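PDB 6RBN: Afp2 from Serratia entomophila, which probably builds, with other sheath proteins, the contractile sheath that surrounds the inner tube of the anti-feeding prophage injection system. Local coordinates for residues 68-73 and 170-175; 159-164 and 223-228; 34-39 and 85-90; 81-86 and 95-100. One frame throughout, in Å; residues are numbered along the deposited sequence.

Contact 1: 68-73 and 170-175; sequences YTSLSL and AVPPSA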
loop_
_atom_site.group_PDB
_atom_site.type_symbol
_atom_site.label_atom_id
_atom_site.label_comp_id
_atom_site.label_asym_id
_atom_site.label_seq_id
_atom_site.Cartn_x
_atom_site.Cartn_y
_atom_site.Cartn_z
ATOM N N TYR C 68 -6.101 45.401 -92.354
ATOM C CA TYR C 68 -6.070 46.649 -91.604
ATOM C C TYR C 68 -7.455 47.030 -91.106
ATOM O O TYR C 68 -7.605 47.478 -89.966
ATOM C CB TYR C 68 -5.495 47.773 -92.466
ATOM C CG TYR C 68 -5.293 49.068 -91.714
ATOM C CD1 TYR C 68 -4.184 49.250 -90.904
ATOM C CD2 TYR C 68 -6.218 50.100 -91.797
ATOM C CE1 TYR C 68 -3.991 50.423 -90.212
ATOM C CE2 TYR C 68 -6.038 51.274 -91.102
ATOM C CZ TYR C 68 -4.921 51.431 -90.311
ATOM O OH TYR C 68 -4.732 52.601 -89.619
ATOM N N THR C 69 -8.474 46.871 -91.951
ATOM C CA THR C 69 -9.831 47.213 -91.549
ATOM C C THR C 69 -10.406 46.207 -90.567
ATOM O O THR C 69 -11.348 46.539 -89.843
ATOM C CB THR C 69 -10.732 47.311 -92.774
ATOM O OG1 THR C 69 -10.793 46.039 -93.421
ATOM C CG2 THR C 69 -10.174 48.321 -93.741
ATOM N N SER C 70 -9.865 44.991 -90.528
ATOM C CA SER C 70 -10.296 44.026 -89.527
ATOM C C SER C 70 -9.761 44.389 -88.151
ATOM O O SER C 70 -10.478 44.289 -87.151
ATOM C CB SER C 70 -9.845 42.626 -89.924
ATOM O OG SER C 70 -10.456 42.228 -91.133
ATOM N N LEU C 71 -8.505 44.816 -88.086
ATOM C CA LEU C 71 -7.893 45.166 -86.813
ATOM C C LEU C 71 -8.329 46.531 -86.312
ATOM O O LEU C 71 -8.467 46.715 -85.101
ATOM C CB LEU C 71 -6.379 45.108 -86.946
ATOM C CG LEU C 71 -5.926 43.660 -87.008
ATOM C CD1 LEU C 71 -4.518 43.569 -87.446
ATOM C CD2 LEU C 71 -6.042 43.122 -85.627
ATOM N N SER C 72 -8.548 47.491 -87.210
ATOM C CA SER C 72 -9.043 48.795 -86.786
ATOM C C SER C 72 -10.462 48.704 -86.244
ATOM O O SER C 72 -10.835 49.477 -85.361
ATOM C CB SER C 72 -8.982 49.784 -87.946
ATOM O OG SER C 72 -9.875 49.406 -88.973
ATOM N N LEU C 73 -11.253 47.759 -86.750
ATOM C CA LEU C 73 -12.577 47.491 -86.212
ATOM C C LEU C 73 -12.508 46.614 -84.970
ATOM O O LEU C 73 -13.443 46.623 -84.164
ATOM C CB LEU C 73 -13.432 46.852 -87.313
ATOM C CG LEU C 73 -14.961 46.783 -87.342
ATOM C CD1 LEU C 73 -15.524 45.642 -86.541
ATOM C CD2 LEU C 73 -15.543 48.104 -86.875
ATOM N N ALA C 170 -13.521 48.594 -96.938
ATOM C CA ALA C 170 -14.382 47.426 -96.807
ATOM C C ALA C 170 -13.881 46.541 -95.677
ATOM O O ALA C 170 -12.771 46.004 -95.752
ATOM C CB ALA C 170 -14.434 46.636 -98.114
ATOM N N VAL C 171 -14.696 46.390 -94.644
ATOM C CA VAL C 171 -14.359 45.498 -93.531
ATOM C C VAL C 171 -14.833 44.088 -93.877
ATOM O O VAL C 171 -15.973 43.928 -94.340
ATOM C CB VAL C 171 -15.001 45.990 -92.239
ATOM C CG1 VAL C 171 -14.773 45.009 -91.108
ATOM C CG2 VAL C 171 -14.424 47.313 -91.857
ATOM N N PRO C 172 -13.991 43.069 -93.715
ATOM C CA PRO C 172 -14.453 41.692 -93.847
ATOM C C PRO C 172 -15.473 41.363 -92.773
ATOM O O PRO C 172 -15.318 41.766 -91.612
ATOM C CB PRO C 172 -13.175 40.869 -93.660
ATOM C CG PRO C 172 -12.090 41.792 -94.025
ATOM C CD PRO C 172 -12.533 43.142 -93.567
ATOM N N PRO C 173 -16.526 40.620 -93.116
ATOM C CA PRO C 173 -17.623 40.411 -92.162
ATOM C C PRO C 173 -17.296 39.435 -91.048
ATOM O O PRO C 173 -18.109 39.281 -90.130
ATOM C CB PRO C 173 -18.740 39.879 -93.054
ATOM C CG PRO C 173 -18.025 39.188 -94.151
ATOM C CD PRO C 173 -16.780 39.959 -94.406
ATOM N N SER C 174 -16.148 38.760 -91.108
ATOM C CA SER C 174 -15.661 38.021 -89.954
ATOM C C SER C 174 -15.271 38.960 -88.826
ATOM O O SER C 174 -15.455 38.628 -87.651
ATOM C CB SER C 174 -14.457 37.180 -90.347
ATOM O OG SER C 174 -14.786 36.277 -91.372
ATOM N N ALA C 175 -14.722 40.125 -89.166
ATOM C CA ALA C 175 -14.309 41.089 -88.158
ATOM C C ALA C 175 -15.493 41.800 -87.530
ATOM O O ALA C 175 -15.394 42.270 -86.392
ATOM C CB ALA C 175 -13.363 42.109 -88.775
#

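Contact 2: 159-164 and 223-228; sequences FYPWGT and NMIRTF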
loop_
_atom_site.group_PDB
_atom_site.type_symbol
_atom_site.label_atom_id
_atom_site.label_comp_id
_atom_site.label_asym_id
_atom_site.label_seq_id
_atom_site.Cartn_x
_atom_site.Cartn_y
_atom_site.Cartn_z
ATOM N N PHE C 159 -21.252 34.328 -91.642
ATOM C CA PHE C 159 -21.467 35.779 -91.517
ATOM C C PHE C 159 -21.355 36.533 -92.841
ATOM O O PHE C 159 -20.309 37.116 -93.108
ATOM C CB PHE C 159 -20.526 36.394 -90.477
ATOM C CG PHE C 159 -20.754 35.883 -89.097
ATOM C CD1 PHE C 159 -21.807 36.355 -88.337
ATOM C CD2 PHE C 159 -19.920 34.920 -88.559
ATOM C CE1 PHE C 159 -22.022 35.881 -87.066
ATOM C CE2 PHE C 159 -20.126 34.448 -87.290
ATOM C CZ PHE C 159 -21.180 34.925 -86.542
ATOM N N TYR C 160 -22.379 36.439 -93.708
ATOM C CA TYR C 160 -22.250 36.890 -95.099
ATOM C C TYR C 160 -21.935 38.377 -95.308
ATOM O O TYR C 160 -20.859 38.661 -95.864
ATOM C CB TYR C 160 -23.487 36.454 -95.895
ATOM C CG TYR C 160 -23.714 37.217 -97.182
ATOM C CD1 TYR C 160 -22.872 37.067 -98.269
ATOM C CD2 TYR C 160 -24.800 38.069 -97.310
ATOM C CE1 TYR C 160 -23.088 37.769 -99.436
ATOM C CE2 TYR C 160 -25.029 38.764 -98.473
ATOM C CZ TYR C 160 -24.173 38.609 -99.530
ATOM O OH TYR C 160 -24.402 39.304 -100.691
ATOM N N PRO C 161 -22.790 39.352 -94.948
ATOM C CA PRO C 161 -22.688 40.671 -95.600
ATOM C C PRO C 161 -21.476 41.503 -95.203
ATOM O O PRO C 161 -21.223 41.772 -94.028
ATOM C CB PRO C 161 -23.968 41.386 -95.138
ATOM C CG PRO C 161 -24.824 40.343 -94.549
ATOM C CD PRO C 161 -23.866 39.376 -93.947
ATOM N N TRP C 162 -20.731 41.924 -96.221
ATOM C CA TRP C 162 -19.497 42.672 -96.033
ATOM C C TRP C 162 -19.772 44.083 -95.533
ATOM O O TRP C 162 -20.870 44.619 -95.685
ATOM C CB TRP C 162 -18.725 42.717 -97.350
ATOM C CG TRP C 162 -18.021 41.441 -97.666
ATOM C CD1 TRP C 162 -18.585 40.288 -98.116
ATOM C CD2 TRP C 162 -16.607 41.224 -97.677
ATOM N NE1 TRP C 162 -17.618 39.340 -98.330
ATOM C CE2 TRP C 162 -16.392 39.894 -98.079
ATOM C CE3 TRP C 162 -15.504 42.017 -97.355
ATOM C CZ2 TRP C 162 -15.125 39.339 -98.171
ATOM C CZ3 TRP C 162 -14.244 41.463 -97.451
ATOM C CH2 TRP C 162 -14.063 40.139 -97.852
ATOM N N GLY C 163 -18.750 44.686 -94.926
ATOM C CA GLY C 163 -18.895 46.015 -94.378
ATOM C C GLY C 163 -18.375 47.101 -95.302
ATOM O O GLY C 163 -17.637 46.853 -96.250
ATOM N N THR C 164 -18.795 48.331 -95.016
ATOM C CA THR C 164 -18.407 49.504 -95.791
ATOM C C THR C 164 -18.036 50.669 -94.872
ATOM O O THR C 164 -18.674 51.728 -94.909
ATOM C CB THR C 164 -19.482 49.870 -96.832
ATOM O OG1 THR C 164 -19.154 51.112 -97.468
ATOM C CG2 THR C 164 -20.903 49.881 -96.274
ATOM N N ASN C 223 -25.898 33.389 -91.360
ATOM C CA ASN C 223 -25.785 34.308 -90.205
ATOM C C ASN C 223 -25.626 35.771 -90.625
ATOM O O ASN C 223 -24.557 36.366 -90.479
ATOM C CB ASN C 223 -24.649 33.897 -89.263
ATOM C CG ASN C 223 -24.978 32.673 -88.455
ATOM O OD1 ASN C 223 -26.093 32.521 -87.968
ATOM N ND2 ASN C 223 -24.004 31.791 -88.298
ATOM N N MET C 224 -26.698 36.336 -91.182
ATOM C CA MET C 224 -26.781 37.712 -91.674
ATOM C C MET C 224 -26.290 38.811 -90.737
ATOM O O MET C 224 -26.314 38.663 -89.513
ATOM C CB MET C 224 -28.229 38.023 -92.030
ATOM C CG MET C 224 -28.638 37.654 -93.425
ATOM S SD MET C 224 -28.332 35.970 -93.936
ATOM C CE MET C 224 -27.089 36.289 -95.159
ATOM N N ILE C 225 -25.843 39.917 -91.325
ATOM C CA ILE C 225 -25.476 41.136 -90.615
ATOM C C ILE C 225 -26.418 42.220 -91.113
ATOM O O ILE C 225 -26.318 42.655 -92.267
ATOM C CB ILE C 225 -24.014 41.527 -90.856
ATOM C CG1 ILE C 225 -23.077 40.444 -90.330
ATOM C CG2 ILE C 225 -23.702 42.860 -90.210
ATOM C CD1 ILE C 225 -21.645 40.652 -90.718
ATOM N N ARG C 226 -27.334 42.655 -90.258
ATOM C CA ARG C 226 -28.423 43.527 -90.666
ATOM C C ARG C 226 -28.429 44.779 -89.805
ATOM O O ARG C 226 -27.886 44.801 -88.702
ATOM C CB ARG C 226 -29.764 42.801 -90.560
ATOM C CG ARG C 226 -29.919 41.660 -91.532
ATOM C CD ARG C 226 -31.218 40.940 -91.292
ATOM N NE ARG C 226 -32.347 41.837 -91.471
ATOM C CZ ARG C 226 -33.599 41.519 -91.176
ATOM N NH1 ARG C 226 -33.879 40.319 -90.698
ATOM N NH2 ARG C 226 -34.569 42.399 -91.365
ATOM N N THR C 227 -29.065 45.829 -90.308
ATOM C CA THR C 227 -29.218 47.068 -89.561
ATOM C C THR C 227 -30.680 47.254 -89.175
ATOM O O THR C 227 -31.586 46.864 -89.920
ATOM C CB THR C 227 -28.690 48.270 -90.353
ATOM O OG1 THR C 227 -28.839 49.462 -89.575
ATOM C CG2 THR C 227 -29.387 48.428 -91.698
ATOM N N PHE C 228 -30.902 47.787 -87.979
ATOM C CA PHE C 228 -32.232 48.027 -87.445
ATOM C C PHE C 228 -32.296 49.431 -86.866
ATOM O O PHE C 228 -31.332 49.898 -86.251
ATOM C CB PHE C 228 -32.589 47.010 -86.359
ATOM C CG PHE C 228 -32.721 45.604 -86.859
ATOM C CD1 PHE C 228 -33.886 45.177 -87.468
ATOM C CD2 PHE C 228 -31.680 44.704 -86.714
ATOM C CE1 PHE C 228 -34.009 43.884 -87.923
ATOM C CE2 PHE C 228 -31.799 43.410 -87.172
ATOM C CZ PHE C 228 -32.964 43.002 -87.776
#

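Contact 3: 34-39 and 85-90; sequences YDSENT and VNEANI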
loop_
_atom_site.group_PDB
_atom_site.type_symbol
_atom_site.label_atom_id
_atom_site.label_comp_id
_atom_site.label_asym_id
_atom_site.label_seq_id
_atom_site.Cartn_x
_atom_site.Cartn_y
_atom_site.Cartn_z
ATOM N N TYR C 34 -4.248 36.736 -92.861
ATOM C CA TYR C 34 -4.119 37.536 -94.068
ATOM C C TYR C 34 -3.549 36.688 -95.197
ATOM O O TYR C 34 -3.001 35.606 -94.978
ATOM C CB TYR C 34 -3.254 38.781 -93.830
ATOM C CG TYR C 34 -1.806 38.532 -93.468
ATOM C CD1 TYR C 34 -1.423 38.356 -92.148
ATOM C CD2 TYR C 34 -0.816 38.532 -94.442
ATOM C CE1 TYR C 34 -0.101 38.148 -91.811
ATOM C CE2 TYR C 34 0.507 38.325 -94.115
ATOM C CZ TYR C 34 0.860 38.136 -92.799
ATOM O OH TYR C 34 2.179 37.930 -92.470
ATOM N N ASP C 35 -3.685 37.201 -96.414
ATOM C CA ASP C 35 -3.313 36.455 -97.604
ATOM C C ASP C 35 -1.798 36.442 -97.776
ATOM O O ASP C 35 -1.105 37.407 -97.446
ATOM C CB ASP C 35 -3.980 37.066 -98.837
ATOM C CG ASP C 35 -3.951 36.146 -100.050
ATOM O OD1 ASP C 35 -3.430 35.017 -99.953
ATOM O OD2 ASP C 35 -4.458 36.557 -101.112
ATOM N N SER C 36 -1.293 35.326 -98.307
ATOM C CA SER C 36 0.138 35.193 -98.558
ATOM C C SER C 36 0.581 36.107 -99.695
ATOM O O SER C 36 1.703 36.625 -99.687
ATOM C CB SER C 36 0.478 33.737 -98.871
ATOM O OG SER C 36 -0.137 33.326 -100.077
ATOM N N GLU C 37 -0.292 36.320 -100.676
ATOM C CA GLU C 37 -0.050 37.252 -101.776
ATOM C C GLU C 37 -0.452 38.670 -101.373
ATOM O O GLU C 37 -1.378 39.273 -101.910
ATOM C CB GLU C 37 -0.796 36.773 -103.021
ATOM C CG GLU C 37 -0.335 37.361 -104.372
ATOM C CD GLU C 37 -1.168 38.540 -104.855
ATOM O OE1 GLU C 37 -2.380 38.581 -104.547
ATOM O OE2 GLU C 37 -0.616 39.421 -105.546
ATOM N N ASN C 38 0.204 39.183 -100.340
ATOM C CA ASN C 38 0.006 40.550 -99.891
ATOM C C ASN C 38 1.336 41.291 -99.953
ATOM O O ASN C 38 2.396 40.708 -99.709
ATOM C CB ASN C 38 -0.569 40.586 -98.475
ATOM C CG ASN C 38 -1.170 41.931 -98.124
ATOM O OD1 ASN C 38 -1.105 42.875 -98.908
ATOM N ND2 ASN C 38 -1.786 42.015 -96.955
ATOM N N THR C 39 1.272 42.580 -100.277
ATOM C CA THR C 39 2.473 43.353 -100.554
ATOM C C THR C 39 2.854 44.326 -99.447
ATOM O O THR C 39 4.027 44.704 -99.365
ATOM C CB THR C 39 2.302 44.135 -101.859
ATOM O OG1 THR C 39 1.203 45.043 -101.727
ATOM C CG2 THR C 39 2.025 43.182 -103.009
ATOM N N VAL C 85 -1.311 36.303 -88.560
ATOM C CA VAL C 85 -0.622 35.144 -89.104
ATOM C C VAL C 85 -1.018 35.026 -90.569
ATOM O O VAL C 85 -2.202 35.138 -90.896
ATOM C CB VAL C 85 -0.979 33.864 -88.325
ATOM C CG1 VAL C 85 -0.241 32.673 -88.884
ATOM C CG2 VAL C 85 -0.677 34.034 -86.849
ATOM N N ASN C 86 -0.037 34.838 -91.452
ATOM C CA ASN C 86 -0.369 34.590 -92.849
ATOM C C ASN C 86 -0.992 33.208 -93.009
ATOM O O ASN C 86 -0.765 32.311 -92.196
ATOM C CB ASN C 86 0.856 34.750 -93.757
ATOM C CG ASN C 86 2.039 33.917 -93.324
ATOM O OD1 ASN C 86 1.988 33.189 -92.338
ATOM N ND2 ASN C 86 3.126 34.019 -94.078
ATOM N N GLU C 87 -1.777 33.047 -94.079
ATOM C CA GLU C 87 -2.660 31.896 -94.253
ATOM C C GLU C 87 -1.923 30.563 -94.357
ATOM O O GLU C 87 -2.536 29.515 -94.130
ATOM C CB GLU C 87 -3.521 32.088 -95.502
ATOM C CG GLU C 87 -2.707 32.132 -96.781
ATOM C CD GLU C 87 -3.546 32.290 -98.027
ATOM O OE1 GLU C 87 -4.777 32.413 -97.908
ATOM O OE2 GLU C 87 -2.969 32.275 -99.132
ATOM N N ALA C 88 -0.632 30.571 -94.685
ATOM C CA ALA C 88 0.135 29.340 -94.778
ATOM C C ALA C 88 0.733 28.912 -93.449
ATOM O O ALA C 88 1.469 27.922 -93.411
ATOM C CB ALA C 88 1.250 29.494 -95.813
ATOM N N ASN C 89 0.442 29.626 -92.361
ATOM C CA ASN C 89 1.036 29.320 -91.069
ATOM C C ASN C 89 0.026 29.324 -89.933
ATOM O O ASN C 89 0.437 29.328 -88.768
ATOM C CB ASN C 89 2.156 30.314 -90.749
ATOM C CG ASN C 89 3.346 30.161 -91.662
ATOM O OD1 ASN C 89 3.765 29.048 -91.970
ATOM N ND2 ASN C 89 3.899 31.279 -92.106
ATOM N N ILE C 90 -1.278 29.335 -90.224
ATOM C CA ILE C 90 -2.243 29.458 -89.137
ATOM C C ILE C 90 -2.420 28.133 -88.412
ATOM O O ILE C 90 -2.834 28.125 -87.250
ATOM C CB ILE C 90 -3.586 30.026 -89.643
ATOM C CG1 ILE C 90 -4.393 29.041 -90.492
ATOM C CG2 ILE C 90 -3.359 31.258 -90.476
ATOM C CD1 ILE C 90 -5.569 28.399 -89.749
#

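Contact 4: 81-86 and 95-100; sequences KCYLVN and AQYDDI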
loop_
_atom_site.group_PDB
_atom_site.type_symbol
_atom_site.label_atom_id
_atom_site.label_comp_id
_atom_site.label_asym_id
_atom_site.label_seq_id
_atom_site.Cartn_x
_atom_site.Cartn_y
_atom_site.Cartn_z
ATOM N N LYS C 81 -5.082 41.292 -76.871
ATOM C CA LYS C 81 -4.010 40.862 -77.745
ATOM C C LYS C 81 -4.568 39.997 -78.869
ATOM O O LYS C 81 -5.584 39.316 -78.717
ATOM C CB LYS C 81 -2.930 40.116 -76.962
ATOM C CG LYS C 81 -3.340 38.784 -76.386
ATOM C CD LYS C 81 -2.205 38.198 -75.572
ATOM C CE LYS C 81 -1.060 37.768 -76.471
ATOM N NZ LYS C 81 0.031 37.104 -75.706
ATOM N N CYS C 82 -3.908 40.066 -80.018
ATOM C CA CYS C 82 -4.376 39.397 -81.218
ATOM C C CYS C 82 -3.181 39.169 -82.124
ATOM O O CYS C 82 -2.130 39.793 -81.961
ATOM C CB CYS C 82 -5.451 40.217 -81.926
ATOM S SG CYS C 82 -4.847 41.809 -82.464
ATOM N N TYR C 83 -3.351 38.261 -83.078
ATOM C CA TYR C 83 -2.248 37.737 -83.869
ATOM C C TYR C 83 -2.529 37.948 -85.348
ATOM O O TYR C 83 -3.615 37.610 -85.829
ATOM C CB TYR C 83 -2.050 36.243 -83.590
ATOM C CG TYR C 83 -1.602 35.895 -82.182
ATOM C CD1 TYR C 83 -0.922 36.803 -81.390
ATOM C CD2 TYR C 83 -1.901 34.660 -81.638
ATOM C CE1 TYR C 83 -0.537 36.480 -80.103
ATOM C CE2 TYR C 83 -1.516 34.332 -80.354
ATOM C CZ TYR C 83 -0.835 35.245 -79.594
ATOM O OH TYR C 83 -0.448 34.924 -78.317
ATOM N N LEU C 84 -1.560 38.513 -86.066
ATOM C CA LEU C 84 -1.553 38.478 -87.527
ATOM C C LEU C 84 -0.682 37.322 -87.988
ATOM O O LEU C 84 0.541 37.356 -87.833
ATOM C CB LEU C 84 -1.048 39.780 -88.134
ATOM C CG LEU C 84 -2.023 40.935 -88.242
ATOM C CD1 LEU C 84 -1.317 42.140 -88.828
ATOM C CD2 LEU C 84 -3.184 40.507 -89.118
ATOM N N VAL C 85 -1.311 36.303 -88.560
ATOM C CA VAL C 85 -0.622 35.144 -89.104
ATOM C C VAL C 85 -1.018 35.026 -90.569
ATOM O O VAL C 85 -2.202 35.138 -90.896
ATOM C CB VAL C 85 -0.979 33.864 -88.325
ATOM C CG1 VAL C 85 -0.241 32.673 -88.884
ATOM C CG2 VAL C 85 -0.677 34.034 -86.849
ATOM N N ASN C 86 -0.037 34.838 -91.452
ATOM C CA ASN C 86 -0.369 34.590 -92.849
ATOM C C ASN C 86 -0.992 33.208 -93.009
ATOM O O ASN C 86 -0.765 32.311 -92.196
ATOM C CB ASN C 86 0.856 34.750 -93.757
ATOM C CG ASN C 86 2.039 33.917 -93.324
ATOM O OD1 ASN C 86 1.988 33.189 -92.338
ATOM N ND2 ASN C 86 3.126 34.019 -94.078
ATOM N N ALA C 95 -1.110 25.837 -82.758
ATOM C CA ALA C 95 -0.436 24.785 -82.015
ATOM C C ALA C 95 0.737 25.286 -81.180
ATOM O O ALA C 95 1.217 24.542 -80.320
ATOM C CB ALA C 95 0.041 23.700 -82.977
ATOM N N GLN C 96 1.203 26.514 -81.392
ATOM C CA GLN C 96 2.360 27.034 -80.672
ATOM C C GLN C 96 2.024 28.030 -79.577
ATOM O O GLN C 96 2.695 28.041 -78.546
ATOM C CB GLN C 96 3.340 27.700 -81.638
ATOM C CG GLN C 96 4.080 26.750 -82.544
ATOM C CD GLN C 96 4.996 27.470 -83.502
ATOM O OE1 GLN C 96 5.053 28.696 -83.517
ATOM N NE2 GLN C 96 5.714 26.709 -84.315
ATOM N N TYR C 97 1.018 28.879 -79.761
ATOM C CA TYR C 97 0.859 30.039 -78.895
ATOM C C TYR C 97 -0.187 29.874 -77.801
ATOM O O TYR C 97 -0.321 30.781 -76.974
ATOM C CB TYR C 97 0.557 31.280 -79.738
ATOM C CG TYR C 97 1.784 31.771 -80.460
ATOM C CD1 TYR C 97 2.705 32.587 -79.819
ATOM C CD2 TYR C 97 2.050 31.382 -81.763
ATOM C CE1 TYR C 97 3.841 33.026 -80.461
ATOM C CE2 TYR C 97 3.184 31.813 -82.416
ATOM C CZ TYR C 97 4.076 32.635 -81.759
ATOM O OH TYR C 97 5.207 33.068 -82.408
ATOM N N ASP C 98 -0.977 28.790 -77.816
ATOM C CA ASP C 98 -1.700 28.252 -76.654
ATOM C C ASP C 98 -2.836 29.153 -76.152
ATOM O O ASP C 98 -3.590 28.779 -75.248
ATOM C CB ASP C 98 -0.706 27.981 -75.513
ATOM C CG ASP C 98 -1.214 26.975 -74.496
ATOM O OD1 ASP C 98 -2.270 26.349 -74.719
ATOM O OD2 ASP C 98 -0.558 26.823 -73.446
ATOM N N ASP C 99 -2.997 30.325 -76.746
ATOM C CA ASP C 99 -3.861 31.362 -76.220
ATOM C C ASP C 99 -5.021 31.656 -77.157
ATOM O O ASP C 99 -5.955 32.359 -76.764
ATOM C CB ASP C 99 -3.041 32.641 -75.994
ATOM C CG ASP C 99 -3.648 33.562 -74.967
ATOM O OD1 ASP C 99 -4.680 33.204 -74.365
ATOM O OD2 ASP C 99 -3.081 34.652 -74.754
ATOM N N ILE C 100 -4.998 31.103 -78.361
ATOM C CA ILE C 100 -5.922 31.474 -79.420
ATOM C C ILE C 100 -7.253 30.774 -79.197
ATOM O O ILE C 100 -7.303 29.557 -78.990
ATOM C CB ILE C 100 -5.326 31.110 -80.785
ATOM C CG1 ILE C 100 -4.001 31.832 -80.960
ATOM C CG2 ILE C 100 -6.265 31.475 -81.905
ATOM C CD1 ILE C 100 -3.181 31.311 -82.078
#

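Contact 1: 68-73 and 170-175
Thr69 makes the one hydrogen bond of this contact, giving its OG1 to the backbone Ala170 O at 3.1 Å. With chi1 at 63°, OG1 sits between its own backbone N and carbonyl carbon, which directs it off the helix toward segment 170-175; it meets the carbonyl from above, 38° out of its plane, rather than on a lone pair. The second hydroxyl is spent differently: Ser70 OG turns back to Ala66 O in its own helix and offers Pro172 only van der Waals contact, with Pro172 CD 3.3 Å from Ser70 OG. That proline ring thus lies against both hydroxyl oxygens, and its CD is also 3.4 Å from Thr69 OG1. The joined parts are helix 66-75, whose Leu71 packs on the central sheet, and the loop that turns at Pro172 and Pro173 into helix 173-187 of the subtilisin-like domain. The remaining contacts are made by carbon atoms. Val171 sends one methyl to each of two residues a helical turn apart: CG2 lies 3.8 Å from Thr69 CB, and CG1 lies 4.2 Å from Leu73 CG, the valine and leucine side chains crossing at about a right angle. In the first turn of helix 173-187, the Ala175 methyl CB abuts Ser70 CB at 3.7 Å, while Leu73 CD1 rests 3.4 Å from Ala175 O.

Contact 2: 159-164 and 223-228
Phe159 lays one face of its ring over the CB of Asn223, a CH-pi contact with Asn223 CB 4.2 Å from the ring centroid and 27° off the normal. The backbones close up at the same place: Phe159 CA points its hydrogen almost straight (175°) at Asn223 O, with CA and O 3.3 Å apart. The amide end of Asn223 is engaged beyond the pair, its ND2 bonding to Arg239 O. One residue on, Met224 starts away from the partner chain but bends at chi2 (53°) and again at chi3, which brings its terminal methyl back to Tyr160; Met224 CE sits 3.6 Å from Tyr160 CD2, slanted to the ring. The far end of that ring is fixed by its hydroxyl, which hydrogen-bonds with Glu135 O and Ile137 N. Next, Pro161 presses its ring onto the backbone and side chain of Ile225: Pro161 CD is 3.3 Å from Ile225 N and 3.8 Å from Ile225 CB. Ile225 answers with its CD1, which reaches the carbonyl Pro161 O at 3.5 Å. No hydrogen bond links 159-164 to 223-228 directly, though Tyr160 bonds through its backbone to Leu222. Within the subtilisin-like domain, the loop after strand 156-157 sets Phe159 on helix 173-187, which Ile225 also touches; on the other segment Met224 leans on Phe212 and Gln213 of helix 210-216, and strand 225-226 pairs antiparallel with 234-235, against whose Val235 Ile225 also packs.

Contact 3: 34-39 and 85-90
Tyr34 folds its ring across the backbone and CB of Asn86, its CG held between backbone N and carbonyl carbon (chi1 64°) so that the ring leans over the neighbouring strand. Asn86 CB lies over the ring face, 3.9 Å from the centroid and 27° off the normal, and Asn86 N is 3.3 Å from Tyr34 CE1. Two backbone bonds join the segments beside this overlap: Tyr34 N gives to Val85 O at 3.3 Å, and Glu87 N gives weakly to Tyr34 O. Past the strand ends, Asp35 and Glu87 run side by side, pointing the same way, with their carboxylate planes 62° apart. Their like charges would probably disfavour so close a pairing, and its exact spacing is doubtful. Ser36 OG may partly offset this, giving a hydrogen bond to Glu87 OE2 at 3.2 Å on the anti side of the carboxylate. Asn86 OD1 receives Asn89 ND2 at 2.7 Å, in the carbonyl plane on a lone pair, clasping the type I turn 86-89 that leads into helix 90-97. Adjacent parallel strands whose C-terminal ends open into loops, one of them running into a helix, are typical of an alpha/beta sheet, here the mixed, mostly parallel sheet in which 82-86 lies beside 30-34.

Contact 4: 81-86 and 95-100
Tyr83 meets Ile100 at the edge of its ring, close to the ring plane, and this is the tight part of the contact. Ile100 CG1 lies 3.6 Å from Tyr83 CE2, and Ile100 CD1 is as near to Tyr83 CD2. Tyr97 closes in at a slant: its CB is 3.7 Å from Tyr83 CE2, and the two rings are set obliquely, centroids 5.4 Å apart and planes at 53°. Tyr83 holds its CG anti to the carbonyl carbon (chi1 -66°), and from there the ring extends from strand 82-86 toward the turn beyond helix 90-97. The segments belong to a beta-alpha-beta crossover, in which strand 82-86, helix 90-97 and the parallel strand 102-105 follow in sequence, with strand 30-34 between the two strands in the sheet. Asp98, just after the weakly bonded last turn, takes a positive phi, and the chain then turns back to bring Asp99 and Ile100 to Tyr83. Contact is looser at the hydroxyl end. Lys81 NZ makes a weak hydrogen bond to Tyr83 OH at 3.4 Å and stays 4.1 Å from Asp99 OD2, too far for a salt bridge, although the attraction may still help orient the lysine. Asp99 crosses the lysine chain at a slant, its OD2 3.7 Å from Lys81 CD. The helix end, Gln96 and Tyr97 included, packs against a neighbouring Afp3 chain, whose Arg305 hydrogen-bonds to Gln96 O.

How the contacts relate
Contacts 1 and 2 sit with centres about 12 Å apart and are joined directly, by a probable hydrogen bond of 2.9 Å between Val171 O and Gly163 N and by Pro173 packing on the 159-161 backbone. Contacts 3 and 4 share Val85 and Asn86 of strand 82-86, with centres about 13 Å apart. The two pairs meet through helix 66-75: Leu71 CD2 of contact 1 touches Cys82 SG of contact 4 at 3.6 Å, on the sheet face that turns away from helix 90-97. Contact 2 is the most remote from contact 4, about 26 Å between centres. Among the four, contact 4 alone has another chain, Afp3, against its segments.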